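Local atomic coordinates of formyltransferase PseJ (Anoxybacillus kamchatkensis G10, PDB entry 6EDK), a protein that is a member of the formyltransferase family, with a mixed alpha/beta fold and a ligand pocket. Residues 140-145 with 151-156; 108-111 with 116-119; 39-44 with 164-169; 100-105 with 177-182. One frame throughout, in Å; residues are numbered along the deposited sequence.

Interaction 1. Residues 140-145 with 151-156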
# COMPACT_ATOMS: atom_id res chain seq x y z
N THR A 140 7.21 -12.41 8.36
CA THR A 140 8.44 -12.60 9.11
C THR A 140 9.65 -12.61 8.18
O THR A 140 9.56 -12.67 6.96
CB THR A 140 8.39 -13.91 9.91
OG1 THR A 140 7.99 -14.97 9.02
CG2 THR A 140 7.40 -13.76 11.09
N TYR A 141 10.80 -12.52 8.79
CA TYR A 141 12.04 -12.51 8.06
C TYR A 141 12.99 -13.54 8.67
O TYR A 141 12.70 -14.13 9.71
CB TYR A 141 12.68 -11.16 8.11
CG TYR A 141 13.13 -10.74 9.46
CD1 TYR A 141 12.23 -10.25 10.39
CD2 TYR A 141 14.46 -10.89 9.85
CE1 TYR A 141 12.65 -9.83 11.66
CE2 TYR A 141 14.88 -10.46 11.09
CZ TYR A 141 13.98 -9.96 11.99
OH TYR A 141 14.44 -9.56 13.23
N TYR A 142 14.08 -13.75 7.98
CA TYR A 142 15.00 -14.81 8.32
C TYR A 142 16.38 -14.23 8.54
O TYR A 142 16.72 -13.14 8.07
CB TYR A 142 15.06 -15.85 7.21
CG TYR A 142 13.74 -16.48 6.93
CD1 TYR A 142 12.91 -15.96 5.97
CD2 TYR A 142 13.29 -17.57 7.65
CE1 TYR A 142 11.68 -16.52 5.71
CE2 TYR A 142 12.06 -18.15 7.39
CZ TYR A 142 11.26 -17.62 6.42
OH TYR A 142 10.01 -18.16 6.15
N GLU A 143 17.21 -15.07 9.20
CA GLU A 143 18.50 -14.62 9.68
C GLU A 143 19.33 -13.92 8.63
O GLU A 143 19.98 -12.92 8.94
CB GLU A 143 19.31 -15.82 10.24
CG GLU A 143 20.71 -15.41 10.77
CD GLU A 143 21.61 -16.61 11.15
OE1 GLU A 143 21.18 -17.78 11.02
OE2 GLU A 143 22.76 -16.36 11.58
N ASN A 144 19.35 -14.43 7.40
CA ASN A 144 20.24 -13.84 6.40
C ASN A 144 19.50 -13.02 5.33
O ASN A 144 20.08 -12.70 4.27
CB ASN A 144 21.10 -14.93 5.75
CG ASN A 144 22.21 -15.46 6.70
OD1 ASN A 144 22.18 -16.61 7.14
ND2 ASN A 144 23.17 -14.61 7.03
N ASP A 145 18.27 -12.60 5.61
CA ASP A 145 17.55 -11.75 4.65
C ASP A 145 18.32 -10.45 4.38
O ASP A 145 19.07 -9.90 5.23
CB ASP A 145 16.17 -11.37 5.17
CG ASP A 145 15.09 -12.25 4.71
OD1 ASP A 145 15.15 -12.70 3.55
OD2 ASP A 145 14.19 -12.51 5.51
N TYR A 151 11.85 -6.91 0.91
CA TYR A 151 10.95 -6.13 0.02
C TYR A 151 10.21 -7.01 -0.98
O TYR A 151 8.97 -6.88 -1.18
CB TYR A 151 11.77 -5.06 -0.70
CG TYR A 151 10.95 -4.16 -1.63
CD1 TYR A 151 10.68 -4.54 -2.94
CD2 TYR A 151 10.40 -2.96 -1.16
CE1 TYR A 151 9.91 -3.71 -3.79
CE2 TYR A 151 9.61 -2.14 -1.99
CZ TYR A 151 9.38 -2.52 -3.30
OH TYR A 151 8.63 -1.69 -4.11
N GLU A 152 10.92 -7.91 -1.62
CA GLU A 152 10.24 -8.82 -2.56
C GLU A 152 9.23 -9.67 -1.86
O GLU A 152 8.19 -9.93 -2.41
CB GLU A 152 11.27 -9.71 -3.28
CG GLU A 152 12.00 -8.97 -4.38
CD GLU A 152 11.03 -8.36 -5.41
OE1 GLU A 152 10.04 -9.06 -5.81
OE2 GLU A 152 11.24 -7.16 -5.77
N ARG A 153 9.51 -10.16 -0.66
CA ARG A 153 8.51 -10.96 0.03
C ARG A 153 7.26 -10.14 0.40
O ARG A 153 6.13 -10.63 0.31
CB ARG A 153 9.15 -11.58 1.29
CG ARG A 153 8.28 -12.57 1.94
CD ARG A 153 8.93 -13.17 3.23
NE ARG A 153 10.08 -14.00 2.84
CZ ARG A 153 11.33 -13.74 3.15
NH1 ARG A 153 11.63 -12.68 3.88
NH2 ARG A 153 12.28 -14.57 2.74
N LEU A 154 7.45 -8.87 0.81
CA LEU A 154 6.30 -8.04 1.11
C LEU A 154 5.49 -7.81 -0.17
O LEU A 154 4.26 -7.87 -0.14
CB LEU A 154 6.76 -6.67 1.66
CG LEU A 154 7.46 -6.75 3.03
CD1 LEU A 154 8.04 -5.33 3.26
CD2 LEU A 154 6.53 -7.10 4.15
N THR A 155 6.17 -7.54 -1.28
CA THR A 155 5.47 -7.28 -2.55
C THR A 155 4.63 -8.49 -2.97
O THR A 155 3.45 -8.37 -3.32
CB THR A 155 6.50 -6.93 -3.63
OG1 THR A 155 7.02 -5.63 -3.30
CG2 THR A 155 5.86 -6.91 -4.98
N GLN A 156 5.21 -9.68 -2.90
CA GLN A 156 4.45 -10.88 -3.23
C GLN A 156 3.31 -11.12 -2.27
O GLN A 156 2.21 -11.54 -2.66
CB GLN A 156 5.39 -12.12 -3.21
CG GLN A 156 6.42 -12.13 -4.34
CD GLN A 156 5.80 -11.93 -5.75
OE1 GLN A 156 4.92 -12.68 -6.16
NE2 GLN A 156 6.26 -10.91 -6.48
O HOH W 1 15.51 -15.23 3.00
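Arg153 and Asp145 form a salt bridge between the helix and the loop that leads into it, with NH1 of Arg153 giving a hydrogen bond to OD2 of Asp145 at 3.0 Å and an N-H...O angle of 150°. The two planar groups are turned 49° from each other, so a single nitrogen carries the bond and no flat two-pronged pair results. That same carboxylate oxygen is gripped a second time: the backbone N of Tyr142 donates to OD2 of Asp145 over 2.8 Å, and the two donors come to it from opposite faces of the carboxylate. The other oxygen, OD1 of Asp145, is bonded to Thr149 OG1 and takes a proton from a water 2.6 Å away, which in turn weakly accepts from NH2 of Arg153. Bonds to both oxygens should restrain rotation of the carboxylate.

Tyr142 supplies the packing. Its ring stands steeply to the guanidinium, the planes 74° apart, and puts its CD1-CE1 edge over one face of that group; CD1 of Tyr142 lies 3.6 Å from NH2 of Arg153. Seen from the ring, the arginine is at the edge, so this is no cation-pi stack. The arginine gets there by leaving the helix with CG anti to the backbone N and bending at chi3. Its CD also passes 3.8 Å from Thr140 O, a carbonyl that this contact buries and that has no polar partner in the model.

Tyr142 to Asp145 is a type I beta turn, closed by Asp145 N to Tyr142 O, and the salt bridge ties this turn to the first part of helix 147-169 at the protein surface.

Interaction 2. Residues 108-111 with 116-119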
# COMPACT_ATOMS: atom_id res chain seq x y z
N LEU A 108 12.44 -0.67 5.18
CA LEU A 108 13.65 -0.25 5.90
C LEU A 108 13.35 0.15 7.33
O LEU A 108 14.03 -0.29 8.26
CB LEU A 108 14.31 0.88 5.13
CG LEU A 108 15.54 1.53 5.86
CD1 LEU A 108 16.63 0.50 5.99
CD2 LEU A 108 16.00 2.69 4.94
N TRP A 109 12.34 0.97 7.55
CA TRP A 109 12.06 1.45 8.90
C TRP A 109 11.60 0.35 9.83
O TRP A 109 11.83 0.43 11.05
CB TRP A 109 11.03 2.57 8.87
CG TRP A 109 11.63 3.82 8.44
CD1 TRP A 109 11.48 4.43 7.24
CD2 TRP A 109 12.53 4.62 9.20
NE1 TRP A 109 12.25 5.59 7.20
CE2 TRP A 109 12.91 5.71 8.39
CE3 TRP A 109 13.07 4.50 10.50
CZ2 TRP A 109 13.81 6.71 8.84
CZ3 TRP A 109 13.96 5.50 10.93
CH2 TRP A 109 14.32 6.58 10.08
N SER A 110 10.95 -0.71 9.28
CA SER A 110 10.57 -1.83 10.10
C SER A 110 11.78 -2.51 10.70
O SER A 110 11.69 -3.08 11.79
CB SER A 110 9.71 -2.82 9.31
OG SER A 110 10.49 -3.67 8.48
N PHE A 111 12.94 -2.43 10.06
CA PHE A 111 14.17 -2.98 10.62
C PHE A 111 14.89 -1.97 11.50
O PHE A 111 15.28 -2.30 12.64
CB PHE A 111 15.07 -3.47 9.51
CG PHE A 111 14.57 -4.71 8.89
CD1 PHE A 111 14.74 -5.91 9.53
CD2 PHE A 111 13.85 -4.68 7.73
CE1 PHE A 111 14.22 -7.07 8.99
CE2 PHE A 111 13.35 -5.85 7.19
CZ PHE A 111 13.53 -7.04 7.84
N PRO A 116 6.81 -4.28 14.05
CA PRO A 116 6.13 -5.36 13.32
C PRO A 116 6.29 -5.16 11.82
O PRO A 116 6.42 -4.04 11.31
CB PRO A 116 4.66 -5.21 13.75
CG PRO A 116 4.72 -4.29 14.97
CD PRO A 116 5.92 -3.46 14.89
N LYS A 117 6.23 -6.28 11.11
CA LYS A 117 6.46 -6.28 9.67
C LYS A 117 5.34 -6.97 8.94
O LYS A 117 4.79 -7.97 9.42
CB LYS A 117 7.78 -6.98 9.35
CG LYS A 117 8.96 -6.26 10.05
CD LYS A 117 10.13 -7.13 10.07
CE LYS A 117 11.32 -6.45 10.78
NZ LYS A 117 11.04 -6.28 12.22
N GLY A 118 4.96 -6.43 7.79
CA GLY A 118 3.85 -7.02 7.07
C GLY A 118 3.23 -6.00 6.09
O GLY A 118 3.90 -5.04 5.64
N VAL A 119 2.04 -6.33 5.69
CA VAL A 119 1.37 -5.61 4.60
C VAL A 119 -0.09 -5.35 4.96
O VAL A 119 -0.72 -6.10 5.70
CB VAL A 119 1.49 -6.41 3.25
CG1 VAL A 119 2.98 -6.71 2.82
CG2 VAL A 119 0.68 -7.71 3.34
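Lys117 NZ reaches back to the helix, where it gives a weak hydrogen bond to the carbonyl O of Ser110 at 3.3 Å. The main bond of the ammonium is to Ser115 O, and a long, weak ion pair with Asp114 adds to it, so the ammonium sits between the helix and the turn that follows it. Ser110 turns its own hydroxyl elsewhere, to the carbonyl of Asn107 one helical turn back. With chi1 at 80°, OG of Ser110 sits between the backbone N and the carbonyl carbon, and there it also lies against the lysine chain, 3.4 Å from CG of Lys117.

Beyond CG the lysine runs straight until a bend at chi4 (68°), which turns NZ aside and leaves CE over the face of the Phe111 ring. CE of Lys117 is 3.7 Å from the ring centroid of Phe111, 20° off the normal, a CH-pi contact displaced a little toward CE1. The ammonium is also over this face, as a cation-pi partner, but farther out: NZ of Lys117 to the Phe111 centroid is 4.9 Å. The methylene therefore makes the intimate contact, while the charge stays near the carbonyls. Chain and ring cross at about a right angle.

On the helix side, Phe111 also meets Tyr141 edge-to-face and touches Thr150 of helix 147-169. The backbone of Lys117 pairs with Val139 just past strand 133-138, so the contact fastens helix 106-112 beside the start of strand 118-123, while Val119 packs on helix 147-169.

Interaction 3. Residues 39-44 with 164-169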
# COMPACT_ATOMS: atom_id res chain seq x y z
N ARG A 39 -4.18 -5.50 -14.01
CA ARG A 39 -5.23 -5.18 -14.97
C ARG A 39 -5.94 -6.44 -15.42
O ARG A 39 -7.17 -6.54 -15.31
CB ARG A 39 -4.63 -4.43 -16.15
CG ARG A 39 -5.56 -4.29 -17.34
CD ARG A 39 -4.82 -3.63 -18.52
NE ARG A 39 -4.71 -2.18 -18.33
CZ ARG A 39 -5.70 -1.32 -18.57
NH1 ARG A 39 -6.90 -1.75 -18.98
NH2 ARG A 39 -5.50 -0.01 -18.36
N ASP A 40 -5.18 -7.45 -15.87
CA ASP A 40 -5.80 -8.67 -16.36
C ASP A 40 -6.61 -9.36 -15.28
O ASP A 40 -7.68 -9.91 -15.56
CB ASP A 40 -4.74 -9.66 -16.89
CG ASP A 40 -4.15 -9.24 -18.18
OD1 ASP A 40 -4.76 -8.40 -18.89
OD2 ASP A 40 -3.07 -9.74 -18.50
N PHE A 41 -6.07 -9.44 -14.05
CA PHE A 41 -6.80 -10.09 -12.97
C PHE A 41 -8.14 -9.40 -12.74
O PHE A 41 -9.20 -10.05 -12.64
CB PHE A 41 -5.95 -10.05 -11.64
CG PHE A 41 -6.71 -10.51 -10.42
CD1 PHE A 41 -6.84 -11.86 -10.13
CD2 PHE A 41 -7.25 -9.61 -9.53
CE1 PHE A 41 -7.55 -12.32 -9.02
CE2 PHE A 41 -7.96 -10.05 -8.42
CZ PHE A 41 -8.10 -11.38 -8.14
N LEU A 42 -8.12 -8.09 -12.70
CA LEU A 42 -9.33 -7.35 -12.42
C LEU A 42 -10.34 -7.51 -13.59
O LEU A 42 -11.54 -7.65 -13.36
CB LEU A 42 -9.00 -5.87 -12.24
CG LEU A 42 -8.23 -5.52 -10.95
CD1 LEU A 42 -7.83 -4.06 -10.97
CD2 LEU A 42 -9.09 -5.83 -9.78
N GLU A 43 -9.83 -7.53 -14.80
CA GLU A 43 -10.71 -7.68 -15.96
C GLU A 43 -11.28 -9.07 -16.06
O GLU A 43 -12.35 -9.23 -16.63
CB GLU A 43 -9.95 -7.34 -17.23
CG GLU A 43 -9.72 -5.84 -17.39
CD GLU A 43 -8.89 -5.49 -18.63
OE1 GLU A 43 -8.26 -6.39 -19.25
OE2 GLU A 43 -8.83 -4.29 -18.96
N SER A 44 -10.64 -10.09 -15.46
CA SER A 44 -11.25 -11.41 -15.43
C SER A 44 -12.49 -11.46 -14.56
O SER A 44 -13.13 -12.50 -14.52
CB SER A 44 -10.20 -12.49 -14.98
OG SER A 44 -9.89 -12.42 -13.61
N GLU A 164 -6.47 -12.61 -2.96
CA GLU A 164 -7.25 -13.48 -2.09
C GLU A 164 -8.53 -12.83 -1.64
O GLU A 164 -9.57 -13.51 -1.57
CB GLU A 164 -6.44 -13.92 -0.88
CG GLU A 164 -7.18 -14.75 0.14
CD GLU A 164 -6.26 -15.20 1.26
OE1 GLU A 164 -5.02 -14.96 1.16
OE2 GLU A 164 -6.77 -15.82 2.21
N TYR A 165 -8.51 -11.53 -1.37
CA TYR A 165 -9.69 -10.89 -0.76
C TYR A 165 -10.50 -10.03 -1.74
O TYR A 165 -11.61 -9.64 -1.41
CB TYR A 165 -9.29 -10.04 0.45
CG TYR A 165 -9.03 -10.87 1.68
CD1 TYR A 165 -10.05 -11.24 2.53
CD2 TYR A 165 -7.76 -11.33 1.98
CE1 TYR A 165 -9.83 -12.01 3.64
CE2 TYR A 165 -7.52 -12.12 3.17
CZ TYR A 165 -8.59 -12.44 3.97
OH TYR A 165 -8.43 -13.22 5.11
N TRP A 166 -9.98 -9.77 -2.93
CA TRP A 166 -10.73 -8.94 -3.85
C TRP A 166 -12.13 -9.46 -4.15
O TRP A 166 -13.04 -8.63 -4.22
CB TRP A 166 -9.96 -8.80 -5.14
CG TRP A 166 -10.67 -7.95 -6.21
CD1 TRP A 166 -11.04 -8.39 -7.48
CD2 TRP A 166 -11.07 -6.59 -6.12
NE1 TRP A 166 -11.65 -7.35 -8.17
CE2 TRP A 166 -11.67 -6.24 -7.36
CE3 TRP A 166 -10.98 -5.62 -5.13
CZ2 TRP A 166 -12.15 -4.98 -7.60
CZ3 TRP A 166 -11.46 -4.37 -5.38
CH2 TRP A 166 -12.03 -4.05 -6.63
N PRO A 167 -12.36 -10.76 -4.34
CA PRO A 167 -13.77 -11.22 -4.55
C PRO A 167 -14.74 -10.72 -3.50
O PRO A 167 -15.91 -10.50 -3.81
CB PRO A 167 -13.67 -12.74 -4.54
CG PRO A 167 -12.25 -13.04 -5.02
CD PRO A 167 -11.42 -11.91 -4.40
N LEU A 168 -14.31 -10.57 -2.25
CA LEU A 168 -15.13 -9.99 -1.21
C LEU A 168 -15.12 -8.47 -1.27
O LEU A 168 -16.18 -7.85 -1.18
CB LEU A 168 -14.66 -10.47 0.17
CG LEU A 168 -14.80 -11.98 0.42
CD1 LEU A 168 -14.09 -12.41 1.68
CD2 LEU A 168 -16.28 -12.40 0.52
N ILE A 169 -13.93 -7.84 -1.37
CA ILE A 169 -13.86 -6.39 -1.38
C ILE A 169 -14.69 -5.83 -2.53
O ILE A 169 -15.34 -4.78 -2.42
CB ILE A 169 -12.41 -5.92 -1.51
CG1 ILE A 169 -11.62 -6.41 -0.32
CG2 ILE A 169 -12.37 -4.37 -1.62
CD1 ILE A 169 -10.09 -6.18 -0.47
O HOH W 2 -12.56 -6.73 -10.86
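The Trp166 indole carries a methyl group on one face: CD2 of Leu42 sits over it, displaced toward the rim, 3.4 Å from NE1 of Trp166. Measured to the centroid of the five-membered ring, the Leu42 CD2 distance is 3.7 Å at 29° off the normal, a CH-pi contact. At the indole edge, in its plane, a water accepts from NE1 of Trp166 over 2.9 Å and gives its own proton to Leu42 O, also at 2.9 Å. One residue of the helix thus meets the tryptophan twice, by its methyl over the face and through water by its carbonyl, and the polar N-H of this buried ring is satisfied.

Phe41 comes to the same five-membered ring at a slant. The planes lie at 55° and the centroids 5.7 Å apart, neither stack nor T-shape, with CE2 of Phe41 closing to 3.6 Å from CD1 of Trp166. Both aromatic residues have CG anti to the backbone N, which sends the two rings out from their helices toward each other between the two helices. No direct hydrogen bond crosses; apart from the water bridge, the contact is apolar.

Other aromatic rings extend the cluster: Phe45 meets both Phe41 and Trp166 edge-to-face, Phe68 meets Trp166 in the same manner, and Phe162 also adjoins the indole. Here the C-terminal part of helix 147-169, kinked around Pro167, lies beside helix 36-43, and both pack against the main sheet, Leu42 touching Val49 of strand 48-52 and Leu42 and Trp166 touching Ile70 of strand 68-71.

Interaction 4. Residues 100-105 with 177-182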
# COMPACT_ATOMS: atom_id res chain seq x y z
N TRP A 100 2.07 0.78 12.14
CA TRP A 100 3.51 1.03 12.08
C TRP A 100 3.92 1.35 10.66
O TRP A 100 3.36 0.82 9.69
CB TRP A 100 4.29 -0.20 12.62
CG TRP A 100 4.08 -0.39 14.07
CD1 TRP A 100 4.78 0.23 15.08
CD2 TRP A 100 3.08 -1.17 14.70
NE1 TRP A 100 4.27 -0.14 16.29
CE2 TRP A 100 3.21 -1.00 16.09
CE3 TRP A 100 2.06 -2.03 14.22
CZ2 TRP A 100 2.38 -1.62 17.02
CZ3 TRP A 100 1.23 -2.65 15.12
CH2 TRP A 100 1.38 -2.46 16.51
N ASN A 101 4.87 2.25 10.52
CA ASN A 101 5.50 2.56 9.23
C ASN A 101 4.52 3.05 8.19
O ASN A 101 4.58 2.67 7.02
CB ASN A 101 6.30 1.36 8.72
CG ASN A 101 7.22 0.81 9.81
OD1 ASN A 101 7.17 -0.39 10.21
ND2 ASN A 101 8.04 1.69 10.33
N LYS A 102 3.63 3.96 8.61
CA LYS A 102 3.01 4.86 7.66
C LYS A 102 4.06 5.65 6.90
O LYS A 102 5.17 5.87 7.37
CB LYS A 102 2.03 5.83 8.36
CG LYS A 102 0.88 5.26 9.09
CD LYS A 102 0.21 6.35 9.97
CE LYS A 102 0.55 6.17 11.44
NZ LYS A 102 -0.54 5.31 12.11
N GLY A 103 3.73 6.00 5.66
CA GLY A 103 4.64 6.80 4.86
C GLY A 103 5.69 6.04 4.08
O GLY A 103 5.45 4.97 3.54
N ALA A 104 6.90 6.59 4.06
CA ALA A 104 7.94 6.18 3.15
C ALA A 104 8.84 5.08 3.71
O ALA A 104 8.99 4.93 4.93
CB ALA A 104 8.80 7.41 2.80
N ASP A 105 9.43 4.32 2.80
CA ASP A 105 10.42 3.30 3.12
C ASP A 105 9.99 2.39 4.29
O ASP A 105 10.77 2.12 5.20
CB ASP A 105 11.75 3.95 3.44
CG ASP A 105 12.23 4.85 2.30
OD1 ASP A 105 12.27 4.37 1.17
OD2 ASP A 105 12.54 6.03 2.56
N ILE A 177 -12.08 -1.46 9.77
CA ILE A 177 -12.12 -0.99 11.16
C ILE A 177 -11.27 0.25 11.33
O ILE A 177 -10.34 0.48 10.56
CB ILE A 177 -11.69 -2.07 12.18
CG1 ILE A 177 -10.26 -2.61 11.89
CG2 ILE A 177 -12.64 -3.19 12.21
CD1 ILE A 177 -9.64 -3.40 13.12
N PRO A 178 -11.59 1.11 12.32
CA PRO A 178 -10.75 2.25 12.60
C PRO A 178 -9.32 1.78 12.74
O PRO A 178 -9.07 0.79 13.42
CB PRO A 178 -11.30 2.78 13.93
CG PRO A 178 -12.64 2.23 14.04
CD PRO A 178 -12.60 0.90 13.37
N GLN A 179 -8.40 2.52 12.18
CA GLN A 179 -6.99 2.21 12.34
C GLN A 179 -6.56 2.42 13.78
O GLN A 179 -6.67 3.55 14.30
CB GLN A 179 -6.12 3.06 11.40
CG GLN A 179 -4.72 2.43 11.23
CD GLN A 179 -3.83 3.09 10.20
OE1 GLN A 179 -2.68 3.43 10.49
NE2 GLN A 179 -4.33 3.24 8.96
N PRO A 180 -6.03 1.38 14.45
CA PRO A 180 -5.63 1.52 15.85
C PRO A 180 -4.75 2.72 16.03
O PRO A 180 -3.89 3.03 15.20
CB PRO A 180 -4.87 0.23 16.14
CG PRO A 180 -5.50 -0.77 15.29
CD PRO A 180 -5.80 0.01 13.97
N LYS A 181 -4.98 3.41 17.13
CA LYS A 181 -4.10 4.50 17.50
C LYS A 181 -2.77 3.93 17.95
O LYS A 181 -2.77 2.95 18.68
CB LYS A 181 -4.73 5.30 18.64
CG LYS A 181 -6.08 5.83 18.29
CD LYS A 181 -6.43 6.85 19.37
CE LYS A 181 -7.67 7.68 19.03
NZ LYS A 181 -7.99 8.52 20.23
N GLY A 182 -1.65 4.59 17.55
CA GLY A 182 -0.31 4.08 17.74
C GLY A 182 0.50 4.06 16.43
O GLY A 182 0.17 4.74 15.45
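Lys102 leaves its strand with CG anti to the carbonyl carbon, then bends twice, at chi3 (-105°) and chi4 (-92°), and these two bends swing its ammonium in between Gln179 and Gly182. Gln179 approaches from the opposite direction with a chain extended beyond CG, and so delivers its amide to the lysine end. The meeting is gentle: NZ of Lys102 gives a weak hydrogen bond to OE1 of Gln179 at 3.3 Å and a still longer weak one to the carbonyl O of Gly182 at 3.5 Å. The ammonium also hydrogen-bonds Pro99 O, just before the strand, so one sound and two weak bonds surround it, two of them to backbone carbonyls and one to an amide.

The glutamine is itself fixed from behind. Its NE2 donates to the carbonyls of Gly131 and Asp129, and this sets which way the amide faces: nitrogen to those carbonyls, OE1 to the lysine. The amide could hardly flip without putting its NH2 against the ammonium. Little packing accompanies these bonds; the nearest carbon of the lysine to the amide is CD of Lys102, 4.1 Å from OE1 of Gln179. The backbone of Gly182 adopts angles suited to glycine.

Lys102 is also hydrogen-bonded through its backbone to Ser184 and His186, as strand 102-103 runs parallel to strand 185-186. Residues 177-182, part of the loop between helix 147-169 and strand 185-186, are thus tethered at the surface near the ligand pocket, the Gln179 side chain being about 7 Å from the bound 1YA.

How the interactions relate
Interactions 1, 2 and 4 form a connected series, while interaction 3 stands apart. Interactions 1 and 2, with centres 10 Å apart, touch through Tyr141, whose CE1 lies 3.7 Å from CE of Lys117, and through Leu154, which packs on Gly118 and Val119. Interactions 2 and 4, about 11 Å apart at their centres, meet where Pro116 CG lies 3.5 Å from Trp100 CD2 and where Asn101 touches Trp109 and Ser110. Interaction 4 comes near the bound ligand 1YA, the Gln179 side chain being about 7 Å from it. Interaction 3 shares helix 147-169 with interaction 1, yet their centres are about 25 Å apart; it lies across the chain's centre from interactions 2 and 4.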